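Local structure of endo-beta-1,4-glucanase (cellulase B) (Bacillus halodurans, 4V2X) at residues Leu421-Gly425 with Gln426-Pro430; Leu441-Ala445 with His446-Ala450. The protein hydrolyses beta-1,4-linked glucans, its family 5 catalytic module being followed by an Ig-like module and a family 46 carbohydrate-binding module that contributes to xyloglucan and mixed-linkage glucan hydrolysis. One frame throughout, in Å; residues are numbered along the deposited sequence.

Contact 1 of 2, residues Leu421-Gly425 with Gln426-Pro430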
ATOM      1  N   LEU A 421      -8.329   9.102 -56.971  1.00 16.59           N
ATOM      2  CA  LEU A 421      -8.370  10.476 -56.522  1.00 17.15           C
ATOM      3  C   LEU A 421      -9.576  11.126 -57.178  1.00 17.65           C
ATOM      4  O   LEU A 421      -9.872  10.852 -58.347  1.00 16.40           O
ATOM      5  CB  LEU A 421      -7.081  11.193 -56.942  1.00 18.54           C
ATOM      6  CG  LEU A 421      -6.572  12.319 -56.060  1.00 20.71           C
ATOM      7  CD1 LEU A 421      -6.237  11.799 -54.672  1.00 20.71           C
ATOM      8  CD2 LEU A 421      -5.363  12.992 -56.690  1.00 19.14           C
ATOM      9  N   ARG A 422     -10.297  11.944 -56.421  1.00 16.50           N
ATOM     10  CA  ARG A 422     -11.418  12.702 -56.966  1.00 17.25           C
ATOM     11  C   ARG A 422     -11.198  14.183 -56.712  1.00 16.75           C
ATOM     12  O   ARG A 422     -10.623  14.569 -55.687  1.00 17.16           O
ATOM     13  CB  ARG A 422     -12.737  12.254 -56.344  1.00 18.20           C
ATOM     14  CG  ARG A 422     -13.161  10.858 -56.771  1.00 20.27           C
ATOM     15  CD  ARG A 422     -14.477  10.437 -56.136  1.00 22.92           C
ATOM     16  NE  ARG A 422     -14.814   9.067 -56.522  1.00 24.43           N
ATOM     17  CZ  ARG A 422     -15.439   8.718 -57.644  1.00 25.93           C
ATOM     18  NH1 ARG A 422     -15.841   9.634 -58.520  1.00 25.06           N
ATOM     19  NH2 ARG A 422     -15.675   7.437 -57.885  1.00 28.37           N
ATOM     20  N   ALA A 423     -11.647  15.003 -57.652  1.00 16.94           N
ATOM     21  CA  ALA A 423     -11.625  16.456 -57.500  1.00 17.82           C
ATOM     22  C   ALA A 423     -13.069  16.898 -57.535  1.00 18.60           C
ATOM     23  O   ALA A 423     -13.733  16.756 -58.564  1.00 17.62           O
ATOM     24  CB  ALA A 423     -10.840  17.103 -58.622  1.00 17.74           C
ATOM     25  N   ASN A 424     -13.565  17.404 -56.412  1.00 18.99           N
ATOM     26  CA  ASN A 424     -14.988  17.713 -56.281  1.00 20.27           C
ATOM     27  C   ASN A 424     -15.854  16.535 -56.747  1.00 21.85           C
ATOM     28  O   ASN A 424     -16.803  16.709 -57.517  1.00 22.74           O
ATOM     29  CB  ASN A 424     -15.353  18.976 -57.076  1.00 20.91           C
ATOM     30  CG  ASN A 424     -14.627  20.220 -56.590  1.00 21.37           C
ATOM     31  OD1 ASN A 424     -14.031  20.244 -55.513  1.00 21.05           O
ATOM     32  ND2 ASN A 424     -14.697  21.278 -57.385  1.00 23.22           N
ATOM     33  N   GLY A 425     -15.507  15.330 -56.300  1.00 20.43           N
ATOM     34  CA  GLY A 425     -16.271  14.133 -56.645  1.00 20.09           C
ATOM     35  C   GLY A 425     -15.979  13.507 -58.004  1.00 21.22           C
ATOM     36  O   GLY A 425     -16.357  12.357 -58.238  1.00 20.64           O
ATOM     37  N   GLN A 426     -15.322  14.245 -58.898  1.00 22.64           N
ATOM     38  CA  GLN A 426     -15.007  13.739 -60.237  1.00 23.91           C
ATOM     39  C   GLN A 426     -13.757  12.875 -60.220  1.00 22.46           C
ATOM     40  O   GLN A 426     -12.691  13.317 -59.774  1.00 19.46           O
ATOM     41  CB  GLN A 426     -14.796  14.889 -61.222  1.00 27.73           C
ATOM     42  CG  GLN A 426     -16.027  15.745 -61.464  1.00 33.60           C
ATOM     43  CD  GLN A 426     -15.791  16.831 -62.509  1.00 40.86           C
ATOM     44  OE1 GLN A 426     -15.069  16.626 -63.492  1.00 47.00           O
ATOM     45  NE2 GLN A 426     -16.402  17.997 -62.299  1.00 42.17           N
ATOM     46  N   ARG A 427     -13.884  11.658 -60.745  1.00 21.92           N
ATOM     47  CA  ARG A 427     -12.766  10.729 -60.815  1.00 22.57           C
ATOM     48  C   ARG A 427     -11.653  11.307 -61.685  1.00 21.03           C
ATOM     49  O   ARG A 427     -11.896  11.742 -62.816  1.00 20.89           O
ATOM     50  CB  ARG A 427     -13.223   9.374 -61.376  1.00 26.69           C
ATOM     51  CG  ARG A 427     -12.106   8.347 -61.480  1.00 32.05           C
ATOM     52  CD  ARG A 427     -12.510   7.143 -62.312  1.00 39.26           C
ATOM     53  NE  ARG A 427     -11.374   6.257 -62.585  1.00 45.53           N
ATOM     54  CZ  ARG A 427     -10.505   6.395 -63.590  1.00 50.49           C
ATOM     55  NH1 ARG A 427     -10.604   7.397 -64.465  1.00 51.50           N
ATOM     56  NH2 ARG A 427      -9.517   5.515 -63.722  1.00 52.61           N
ATOM     57  N   LEU A 428     -10.438  11.317 -61.144  1.00 19.18           N
ATOM     58  CA  LEU A 428      -9.264  11.781 -61.873  1.00 19.29           C
ATOM     59  C   LEU A 428      -8.544  10.621 -62.543  1.00 19.96           C
ATOM     60  O   LEU A 428      -8.636   9.478 -62.102  1.00 20.72           O
ATOM     61  CB  LEU A 428      -8.307  12.501 -60.926  1.00 18.39           C
ATOM     62  CG  LEU A 428      -8.857  13.745 -60.227  1.00 17.79           C
ATOM     63  CD1 LEU A 428      -7.834  14.281 -59.240  1.00 18.26           C
ATOM     64  CD2 LEU A 428      -9.237  14.825 -61.223  1.00 18.77           C
ATOM     65  N   THR A 429      -7.812  10.934 -63.607  1.00 20.98           N
ATOM     66  CA  THR A 429      -7.088   9.939 -64.373  1.00 23.38           C
ATOM     67  C   THR A 429      -5.668   9.800 -63.845  1.00 23.25           C
ATOM     68  O   THR A 429      -4.929  10.780 -63.816  1.00 22.66           O
ATOM     69  CB  THR A 429      -7.025  10.341 -65.853  1.00 25.96           C
ATOM     70  OG1 THR A 429      -8.354  10.547 -66.345  1.00 26.82           O
ATOM     71  CG2 THR A 429      -6.329   9.264 -66.682  1.00 27.16           C
ATOM     72  N   PRO A 430      -5.280   8.584 -63.423  1.00 24.25           N
ATOM     73  CA  PRO A 430      -3.902   8.352 -62.984  1.00 24.50           C
ATOM     74  C   PRO A 430      -2.896   8.766 -64.053  1.00 27.07           C
ATOM     75  O   PRO A 430      -3.159   8.579 -65.243  1.00 26.20           O
ATOM     76  CB  PRO A 430      -3.843   6.836 -62.764  1.00 25.73           C
ATOM     77  CG  PRO A 430      -5.252   6.407 -62.569  1.00 26.23           C
ATOM     78  CD  PRO A 430      -6.118   7.374 -63.308  1.00 25.10           C
TER
HETATM   79  O   HOH W   1      -8.604   8.023 -59.749  1.00 20.87           O
HETATM   80  O   HOH W   2     -17.716  18.296 -59.793  1.00 40.06           O

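Contact 2 of 2, residues Leu441-Ala445 with His446-Ala450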
ATOM      1  N   LEU A 441       2.353  11.981 -53.049  1.00 18.67           N
ATOM      2  CA  LEU A 441       1.235  12.227 -53.959  1.00 18.10           C
ATOM      3  C   LEU A 441       1.352  13.596 -54.612  1.00 18.36           C
ATOM      4  O   LEU A 441       1.393  14.615 -53.920  1.00 18.35           O
ATOM      5  CB  LEU A 441      -0.092  12.163 -53.203  1.00 17.16           C
ATOM      6  CG  LEU A 441      -1.361  12.456 -54.012  1.00 17.62           C
ATOM      7  CD1 LEU A 441      -1.582  11.407 -55.093  1.00 17.90           C
ATOM      8  CD2 LEU A 441      -2.571  12.537 -53.095  1.00 17.65           C
ATOM      9  N   THR A 442       1.377  13.620 -55.939  1.00 18.16           N
ATOM     10  CA  THR A 442       1.358  14.872 -56.680  1.00 17.81           C
ATOM     11  C   THR A 442      -0.005  15.069 -57.329  1.00 18.08           C
ATOM     12  O   THR A 442      -0.464  14.216 -58.090  1.00 19.01           O
ATOM     13  CB  THR A 442       2.447  14.903 -57.774  1.00 19.24           C
ATOM     14  OG1 THR A 442       3.736  14.832 -57.165  1.00 20.26           O
ATOM     15  CG2 THR A 442       2.355  16.176 -58.590  1.00 20.43           C
ATOM     16  N   VAL A 443      -0.650  16.187 -57.010  1.00 18.33           N
ATOM     17  CA  VAL A 443      -1.851  16.614 -57.707  1.00 18.91           C
ATOM     18  C   VAL A 443      -1.441  17.652 -58.754  1.00 19.78           C
ATOM     19  O   VAL A 443      -0.870  18.692 -58.423  1.00 19.72           O
ATOM     20  CB  VAL A 443      -2.895  17.223 -56.746  1.00 19.51           C
ATOM     21  CG1 VAL A 443      -4.187  17.524 -57.494  1.00 19.78           C
ATOM     22  CG2 VAL A 443      -3.164  16.291 -55.573  1.00 19.52           C
ATOM     23  N   LYS A 444      -1.752  17.378 -60.018  1.00 20.02           N
ATOM     24  CA  LYS A 444      -1.288  18.237 -61.110  1.00 21.48           C
ATOM     25  C   LYS A 444      -1.989  19.605 -61.118  1.00 20.44           C
ATOM     26  O   LYS A 444      -3.172  19.726 -60.779  1.00 18.97           O
ATOM     27  CB  LYS A 444      -1.460  17.537 -62.461  1.00 23.81           C
ATOM     28  CG  LYS A 444      -0.663  16.251 -62.614  1.00 27.07           C
ATOM     29  CD  LYS A 444       0.825  16.505 -62.781  1.00 32.05           C
ATOM     30  CE  LYS A 444       1.630  15.218 -62.676  1.00 36.61           C
ATOM     31  NZ  LYS A 444       1.368  14.266 -63.790  1.00 40.54           N
ATOM     32  N   ALA A 445      -1.231  20.623 -61.516  1.00 19.71           N
ATOM     33  CA  ALA A 445      -1.687  22.010 -61.566  1.00 19.17           C
ATOM     34  C   ALA A 445      -3.059  22.214 -62.206  1.00 19.01           C
ATOM     35  O   ALA A 445      -3.881  22.968 -61.680  1.00 18.69           O
ATOM     36  CB  ALA A 445      -0.652  22.855 -62.304  1.00 19.86           C
ATOM     37  N   HIS A 446      -3.308  21.555 -63.338  1.00 19.47           N
ATOM     38  CA  HIS A 446      -4.564  21.769 -64.066  1.00 20.88           C
ATOM     39  C   HIS A 446      -5.780  21.334 -63.256  1.00 21.13           C
ATOM     40  O   HIS A 446      -6.859  21.896 -63.413  1.00 22.71           O
ATOM     41  CB  HIS A 446      -4.559  21.098 -65.451  1.00 22.31           C
ATOM     42  CG  HIS A 446      -4.440  19.608 -65.412  1.00 22.15           C
ATOM     43  ND1 HIS A 446      -3.225  18.960 -65.400  1.00 23.53           N
ATOM     44  CD2 HIS A 446      -5.384  18.635 -65.395  1.00 23.37           C
ATOM     45  CE1 HIS A 446      -3.422  17.656 -65.370  1.00 23.39           C
ATOM     46  NE2 HIS A 446      -4.723  17.431 -65.369  1.00 23.16           N
ATOM     47  N   VAL A 447      -5.594  20.344 -62.383  1.00 19.90           N
ATOM     48  CA  VAL A 447      -6.663  19.906 -61.478  1.00 18.63           C
ATOM     49  C   VAL A 447      -6.955  20.990 -60.444  1.00 18.48           C
ATOM     50  O   VAL A 447      -8.109  21.321 -60.188  1.00 19.51           O
ATOM     51  CB  VAL A 447      -6.295  18.595 -60.753  1.00 18.56           C
ATOM     52  CG1 VAL A 447      -7.351  18.237 -59.708  1.00 18.56           C
ATOM     53  CG2 VAL A 447      -6.117  17.455 -61.754  1.00 18.67           C
ATOM     54  N   LEU A 448      -5.900  21.540 -59.853  1.00 17.22           N
ATOM     55  CA  LEU A 448      -6.041  22.589 -58.853  1.00 17.07           C
ATOM     56  C   LEU A 448      -6.592  23.868 -59.477  1.00 18.50           C
ATOM     57  O   LEU A 448      -7.426  24.541 -58.880  1.00 17.87           O
ATOM     58  CB  LEU A 448      -4.699  22.850 -58.158  1.00 16.96           C
ATOM     59  CG  LEU A 448      -4.122  21.645 -57.403  1.00 16.84           C
ATOM     60  CD1 LEU A 448      -2.686  21.907 -56.976  1.00 17.19           C
ATOM     61  CD2 LEU A 448      -4.972  21.285 -56.195  1.00 16.46           C
ATOM     62  N   SER A 449      -6.131  24.183 -60.684  1.00 19.54           N
ATOM     63  CA  SER A 449      -6.653  25.325 -61.432  1.00 21.57           C
ATOM     64  C   SER A 449      -8.147  25.165 -61.733  1.00 21.82           C
ATOM     65  O   SER A 449      -8.904  26.116 -61.598  1.00 22.63           O
ATOM     66  CB  SER A 449      -5.854  25.532 -62.724  1.00 23.89           C
ATOM     67  OG  SER A 449      -6.362  26.629 -63.455  1.00 30.88           O
ATOM     68  N   ALA A 450      -8.577  23.964 -62.109  1.00 22.14           N
ATOM     69  CA  ALA A 450     -10.006  23.708 -62.333  1.00 23.52           C
ATOM     70  C   ALA A 450     -10.839  23.940 -61.072  1.00 24.30           C
ATOM     71  O   ALA A 450     -11.945  24.480 -61.138  1.00 24.25           O
ATOM     72  CB  ALA A 450     -10.223  22.304 -62.863  1.00 23.93           C
TER

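Contact 1 of 2, residues Leu421-Gly425 with Gln426-Pro430
Leu428 lays its two methyls along the adjoining strand, and this buried side is the tight part of the hairpin. CD1 packs against Leu421 CD2 at 3.8 Å, close also to CB and CG of that leucine, while CD2 meets Ala423 CB at 3.8 Å. The methyls are carried there because CG of Leu428 stands anti to its own carbonyl carbon (chi1 -61°). The strand pairing itself sets the backbone bond beside them: the carbonyl oxygen of Leu421 takes the amide of Leu428, N to O 2.9 Å, in a nearly straight bond (164° at the hydrogen). Nearer the turn Ala423 and Gln426 form an antiparallel hydrogen-bonded pair, with Ala423 N 2.9 Å from Gln426 O; the same oxygen also receives a CA-H contact from Arg422. Gln426 N returns a bond to Ala423 O. The solvent side is looser. Arg422 runs extended from CG to NE, its NH1 gripping the turn through Gly425 O at 2.8 Å while NE serves a salt bridge to Glu466; the end of Arg427 leads away, its guanidinium turned steeply to that of Arg422. One water links Asn424 O to Gln426 NE2, 2.8 Å away from that nitrogen, and another joins Leu421 N to Leu428 O. Asn424 and Gly425, both with positive phi, occupy the two central positions of a type I' turn, the classic Asn-Gly corner of a two-residue beta hairpin, here at the outer strand of one sheet of the Ig-like module.

Contact 2 of 2, residues Leu441-Ala445 with His446-Ala450
The imidazole of His446 is the flat side-chain group here, and Lys444 meets it obliquely at the CE1-ND1 side of the ring, its CB 3.5 Å from CE1 and 3.7 Å from ND1. The two side chains lie alongside each other and point the same way. A chi1 of 63° puts the His446 CG between backbone N and carbonyl carbon, which sets the ring alongside the Lys444 side chain; NE2, beyond the contact, is hydrogen-bonded to Asp433. The lysine bends at chi2 and chi4, carrying NZ away to a salt bridge with Glu435. On the buried side, Val443 supplies CG1 as a wedge between two helix residues: it touches Val447 CG1 at 3.9 Å, the two valines crossing at about a right angle, and Leu448 CD2 at 4.1 Å. Lys444, the N-cap residue, offers its carbonyl to the first turn: Val447 N is bonded to Lys444 O at 3.0 Å, and Leu448 N adds a weak bond to the same atom. One residue on, the pattern becomes regular, with Ser449 N 2.7 Å from Ala445 O. Asp406 accepts the amide of Ala445, so a carboxylate from another loop serves the opening turn where the N-cap side chain is a lysine. Asp406 and Asp433 thus bring negative charge to this helix start, where it probably offsets the positive end of the helix dipole; the bond to Asp433 may also favour a protonated His446.

Overall arrangement
Both contacts lie in the Ig-like module and follow one another in series, neither enclosing the other. From the N-terminal side, strand 418-423 turns sharply into 426-427, and contact 1 closes that hairpin. The chain then crosses to the other sheet, makes strands 434-437 and 440-443, and enters helix 445-452 at contact 2. Their centres lie 10 Å apart, and they pack directly: Val447 CG1 of contact 2 is 3.8 Å from Ala423 CB, while Leu421 meets Leu441 and Val443 between the sheets. Asp433 adds a polar tie, binding the Thr429 amide and His446. Together they join both sheets and the short helix.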